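Local coordinates for protein transcriptional regulator (PDB 4IVN) that probably represses transcription of the nan genes for sialic acid catabolism by binding DNA, and binds the sugar phosphate N-acetylmannosamine 6-phosphate, at residues 56-59 and 60-64; 68-71 and 72-76. One frame throughout, in Å; residues are numbered along the deposited sequence.

Overall arrangement
Both contacts belong to the N-terminal helix-turn-helix domain and follow one another in the chain: contact 1 is the C-terminal end of helix 52-61 with the turn that leaves it, and contact 2 is the body of the next helix, 67-78. Their centres lie 12 Å apart and their side chains meet. Cys59 SG packs on Phe70 CB at 3.6 Å, and the Tyr64 ring reaches Ala73, its CE1 3.5 Å from Ala73 CB. Contact 2 is the one beside the ligand, the Arg71 side chain lying about 5 Å from a bound N-acetylmannosamine 6-phosphate. It also packs on the second subunit, whereas contact 1 touches no other chain of the assembly.

Contact 1 of 2, residues 56-59 and 60-64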
loop_
_atom_site.group_PDB
_atom_site.type_symbol
_atom_site.label_atom_id
_atom_site.label_comp_id
_atom_site.label_asym_id
_atom_site.label_seq_id
_atom_site.Cartn_x
_atom_site.Cartn_y
_atom_site.Cartn_z
ATOM N N VAL A 56 -6.681 -32.284 -7.765
ATOM C CA VAL A 56 -7.902 -31.805 -8.395
ATOM C C VAL A 56 -8.969 -32.906 -8.383
ATOM O O VAL A 56 -10.137 -32.646 -8.031
ATOM C CB VAL A 56 -7.670 -31.322 -9.859
ATOM C CG1 VAL A 56 -8.982 -30.966 -10.491
ATOM C CG2 VAL A 56 -6.749 -30.091 -9.941
ATOM N N ARG A 57 -8.571 -34.137 -8.746
ATOM C CA ARG A 57 -9.516 -35.228 -8.781
ATOM C C ARG A 57 -10.110 -35.468 -7.408
ATOM O O ARG A 57 -11.325 -35.646 -7.286
ATOM C CB ARG A 57 -8.905 -36.515 -9.393
ATOM C CG ARG A 57 -9.946 -37.503 -9.907
ATOM C CD ARG A 57 -9.308 -38.757 -10.518
ATOM N NE ARG A 57 -7.847 -38.637 -10.536
ATOM C CZ ARG A 57 -6.991 -39.603 -10.199
ATOM N NH1 ARG A 57 -7.446 -40.804 -9.839
ATOM N NH2 ARG A 57 -5.675 -39.358 -10.230
ATOM N N LEU A 58 -9.296 -35.439 -6.356
ATOM C CA LEU A 58 -9.849 -35.522 -4.998
ATOM C C LEU A 58 -10.918 -34.407 -4.783
ATOM O O LEU A 58 -12.082 -34.671 -4.411
ATOM C CB LEU A 58 -8.705 -35.444 -3.957
ATOM C CG LEU A 58 -9.116 -35.387 -2.487
ATOM C CD1 LEU A 58 -9.803 -36.675 -2.107
ATOM C CD2 LEU A 58 -7.969 -35.194 -1.527
ATOM N N CYS A 59 -10.511 -33.138 -5.009
ATOM C CA CYS A 59 -11.412 -32.023 -4.920
ATOM C C CYS A 59 -12.715 -32.283 -5.669
ATOM O O CYS A 59 -13.798 -32.136 -5.072
ATOM C CB CYS A 59 -10.711 -30.687 -5.382
ATOM S SG CYS A 59 -9.390 -30.379 -4.166
ATOM N N ARG A 60 -12.655 -32.660 -6.944
ATOM C CA ARG A 60 -13.913 -32.822 -7.665
ATOM C C ARG A 60 -14.714 -34.054 -7.211
ATOM O O ARG A 60 -15.940 -34.000 -7.159
ATOM C CB ARG A 60 -13.681 -32.845 -9.164
ATOM C CG ARG A 60 -13.067 -31.560 -9.640
ATOM C CD ARG A 60 -12.938 -31.540 -11.148
ATOM N NE ARG A 60 -12.362 -30.238 -11.517
ATOM C CZ ARG A 60 -11.588 -29.989 -12.578
ATOM N NH1 ARG A 60 -11.257 -30.957 -13.413
ATOM N NH2 ARG A 60 -11.137 -28.747 -12.799
ATOM N N ASP A 61 -14.015 -35.115 -6.797
ATOM C CA ASP A 61 -14.686 -36.312 -6.306
ATOM C C ASP A 61 -15.505 -35.940 -5.107
ATOM O O ASP A 61 -16.522 -36.601 -4.791
ATOM C CB ASP A 61 -13.696 -37.419 -5.924
ATOM C CG ASP A 61 -13.183 -38.177 -7.125
ATOM O OD1 ASP A 61 -13.599 -37.870 -8.258
ATOM O OD2 ASP A 61 -12.353 -39.080 -6.933
ATOM N N MET A 62 -15.080 -34.884 -4.430
ATOM C CA MET A 62 -15.739 -34.518 -3.183
ATOM C C MET A 62 -16.816 -33.530 -3.466
ATOM O O MET A 62 -17.425 -33.035 -2.530
ATOM C CB MET A 62 -14.780 -33.931 -2.191
ATOM C CG MET A 62 -13.556 -34.797 -1.991
ATOM S SD MET A 62 -13.482 -34.706 -0.231
ATOM C CE MET A 62 -14.827 -35.863 0.107
ATOM N N GLY A 63 -17.061 -33.264 -4.755
ATOM C CA GLY A 63 -18.166 -32.409 -5.151
ATOM C C GLY A 63 -17.796 -30.929 -5.238
ATOM O O GLY A 63 -18.670 -30.087 -5.264
ATOM N N TYR A 64 -16.510 -30.602 -5.270
ATOM C CA TYR A 64 -16.096 -29.193 -5.420
ATOM C C TYR A 64 -15.692 -28.963 -6.846
ATOM O O TYR A 64 -15.497 -29.935 -7.561
ATOM C CB TYR A 64 -14.929 -28.850 -4.492
ATOM C CG TYR A 64 -15.378 -28.917 -3.083
ATOM C CD1 TYR A 64 -16.043 -27.848 -2.486
ATOM C CD2 TYR A 64 -15.222 -30.094 -2.365
ATOM C CE1 TYR A 64 -16.516 -27.931 -1.188
ATOM C CE2 TYR A 64 -15.697 -30.196 -1.061
ATOM C CZ TYR A 64 -16.347 -29.119 -0.494
ATOM O OH TYR A 64 -16.750 -29.271 0.803
#
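Val56 lies alongside Arg60 one turn further on, near the end of helix 52-61 in the helix-turn-helix domain, where a Schellman motif closes the helix. The CG1 methyl of Val56 sits over the centre of one face of the Arg60 guanidinium, 3.5 Å from CZ. With CG1 anti to the backbone N (chi1 175°), the methyl is turned to the side along which the extended arginine runs. Arg60 NE is hydrogen-bonded to Lys65 O beyond the turn, which helps hold the guanidinium in place beside the methyl. In the backbone, Arg60 N donates to Val56 O at 2.7 Å.

Arg57 repeats the spacing with Asp61: Asp61 N donates to Arg57 O at 2.8 Å. The side chains run side by side, their guanidinium and carboxylate planes almost perpendicular, but Arg57 NE and Asp61 OD2, 5.8 Å apart, are too distant for a salt bridge. Both residues also rest on Leu22 of helix 20-36.

Leu58 and Met62 lie side by side on the buried side, sharing Phe18 as a neighbour. Leu58 continues onto Val25 and Ile29, Met62 onto Leu11.

The Cys59 carbonyl receives the closing bond of the Schellman motif. Gly63, at positive phi (90°), is the C-prime residue, and its N bonds to Arg60 O. The chain can thereby curl back until Tyr64 N reaches Cys59 O at 3.1 Å. Met62 N binds the same oxygen from the opposite face of the carbonyl plane, well above that plane. Cys59 O also lies at the edge of the Tyr64 ring, in its plane, 3.7 Å from CD2.

Contact 2 of 2, residues 68-71 and 72-76; sequences SDFR and MALAV
Phe70 overlaps Leu74 one turn later: the ring atom CE1 stands 4.5 Å from Leu74 CD2, the methyl approaching the ring obliquely. A chi1 of 174° carries the isobutyl group of Leu74 to the side of the ring. Leu74 CB rests 3.3 Å from Arg71 O and also touches the carbonyl oxygen of Phe70. Leu74 N in turn donates to Phe70 O at 2.8 Å. The two side chains lie on the face of helix 67-78 that packs against helices 7-13 and 20-36 of the rpiR-type helix-turn-helix domain. Phe70 touches Leu7 and Ile29, while Leu74 reaches Leu8, Ala33 and Val36.

The backbone is regular alpha-helix, each of Ser68, Asp69 and Arg71 likewise giving its carbonyl to the amide four residues ahead. The bond from Ala73 N to Asp69 O, 3.0 Å long, is nearly straight at 173°. Asp69 OD2 accepts Lys65 N from just before the helix.

Another face turns to the second subunit, where Met72 and Asp69 pack on Ile273 of that chain and Ser68 on its Met276. Met72 CB lies 3.5 Å from Ser68 O, and the bent chain then leads the thioether away from the preceding turn. Arg71 bends at chi3 (79°) and leaves the helix to give NH1 to Gln39 O. Its side chain also touches Pro231, a residue of the sugar-phosphate pocket.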
loop_
_atom_site.group_PDB
_atom_site.type_symbol
_atom_site.label_atom_id
_atom_site.label_comp_id
_atom_site.label_asym_id
_atom_site.label_seq_id
_atom_site.Cartn_x
_atom_site.Cartn_y
_atom_site.Cartn_z
ATOM N N SER A 68 -9.198 -24.532 -5.412
ATOM C CA SER A 68 -9.521 -23.252 -4.716
ATOM C C SER A 68 -10.909 -23.310 -4.030
ATOM O O SER A 68 -11.081 -22.754 -2.985
ATOM C CB SER A 68 -9.452 -22.093 -5.693
ATOM O OG SER A 68 -8.063 -21.808 -5.997
ATOM N N ASP A 69 -11.923 -23.858 -4.715
ATOM C CA ASP A 69 -13.296 -24.066 -4.148
ATOM C C ASP A 69 -13.271 -24.931 -2.861
ATOM O O ASP A 69 -13.811 -24.595 -1.799
ATOM C CB ASP A 69 -14.119 -24.811 -5.190
ATOM C CG ASP A 69 -15.567 -24.906 -4.819
ATOM O OD1 ASP A 69 -16.114 -24.005 -4.103
ATOM O OD2 ASP A 69 -16.198 -25.904 -5.228
ATOM N N PHE A 70 -12.655 -26.090 -2.991
ATOM C CA PHE A 70 -12.314 -26.957 -1.823
ATOM C C PHE A 70 -11.613 -26.206 -0.693
ATOM O O PHE A 70 -12.023 -26.303 0.485
ATOM C CB PHE A 70 -11.453 -28.119 -2.310
ATOM C CG PHE A 70 -10.988 -29.021 -1.202
ATOM C CD1 PHE A 70 -9.885 -28.686 -0.457
ATOM C CD2 PHE A 70 -11.664 -30.232 -0.945
ATOM C CE1 PHE A 70 -9.462 -29.518 0.595
ATOM C CE2 PHE A 70 -11.257 -31.074 0.085
ATOM C CZ PHE A 70 -10.129 -30.714 0.841
ATOM N N ARG A 71 -10.531 -25.450 -1.026
ATOM C CA ARG A 71 -9.742 -24.814 0.024
ATOM C C ARG A 71 -10.617 -23.743 0.747
ATOM O O ARG A 71 -10.556 -23.584 1.942
ATOM C CB ARG A 71 -8.506 -24.171 -0.570
ATOM C CG ARG A 71 -7.439 -23.847 0.497
ATOM C CD ARG A 71 -6.271 -23.163 -0.219
ATOM N NE ARG A 71 -6.630 -21.753 -0.452
ATOM C CZ ARG A 71 -5.778 -20.711 -0.453
ATOM N NH1 ARG A 71 -4.471 -20.887 -0.288
ATOM N NH2 ARG A 71 -6.244 -19.458 -0.682
ATOM N N MET A 72 -11.429 -23.010 -0.018
ATOM C CA MET A 72 -12.377 -22.042 0.585
ATOM C C MET A 72 -13.351 -22.760 1.572
ATOM O O MET A 72 -13.534 -22.308 2.733
ATOM C CB MET A 72 -13.208 -21.413 -0.560
ATOM C CG MET A 72 -14.285 -20.394 -0.136
ATOM S SD MET A 72 -13.556 -18.743 0.278
ATOM C CE MET A 72 -13.657 -18.948 2.053
ATOM N N ALA A 73 -13.999 -23.855 1.113
ATOM C CA ALA A 73 -14.887 -24.604 2.057
ATOM C C ALA A 73 -14.100 -25.065 3.256
ATOM O O ALA A 73 -14.615 -25.092 4.416
ATOM C CB ALA A 73 -15.503 -25.814 1.381
ATOM N N LEU A 74 -12.873 -25.490 2.997
ATOM C CA LEU A 74 -12.058 -25.941 4.110
ATOM C C LEU A 74 -11.940 -24.848 5.180
ATOM O O LEU A 74 -12.161 -25.107 6.406
ATOM C CB LEU A 74 -10.678 -26.400 3.618
ATOM C CG LEU A 74 -9.706 -26.759 4.746
ATOM C CD1 LEU A 74 -10.233 -27.979 5.573
ATOM C CD2 LEU A 74 -8.342 -27.110 4.199
ATOM N N ALA A 75 -11.590 -23.622 4.739
ATOM C CA ALA A 75 -11.301 -22.534 5.699
ATOM C C ALA A 75 -12.596 -22.187 6.456
ATOM O O ALA A 75 -12.584 -21.927 7.652
ATOM C CB ALA A 75 -10.678 -21.284 4.979
ATOM N N VAL A 76 -13.723 -22.205 5.746
ATOM C CA VAL A 76 -15.012 -21.893 6.353
ATOM C C VAL A 76 -15.353 -22.990 7.360
ATOM O O VAL A 76 -15.807 -22.663 8.470
ATOM C CB VAL A 76 -16.121 -21.764 5.303
ATOM C CG1 VAL A 76 -17.513 -21.633 5.960
ATOM C CG2 VAL A 76 -15.849 -20.548 4.428
#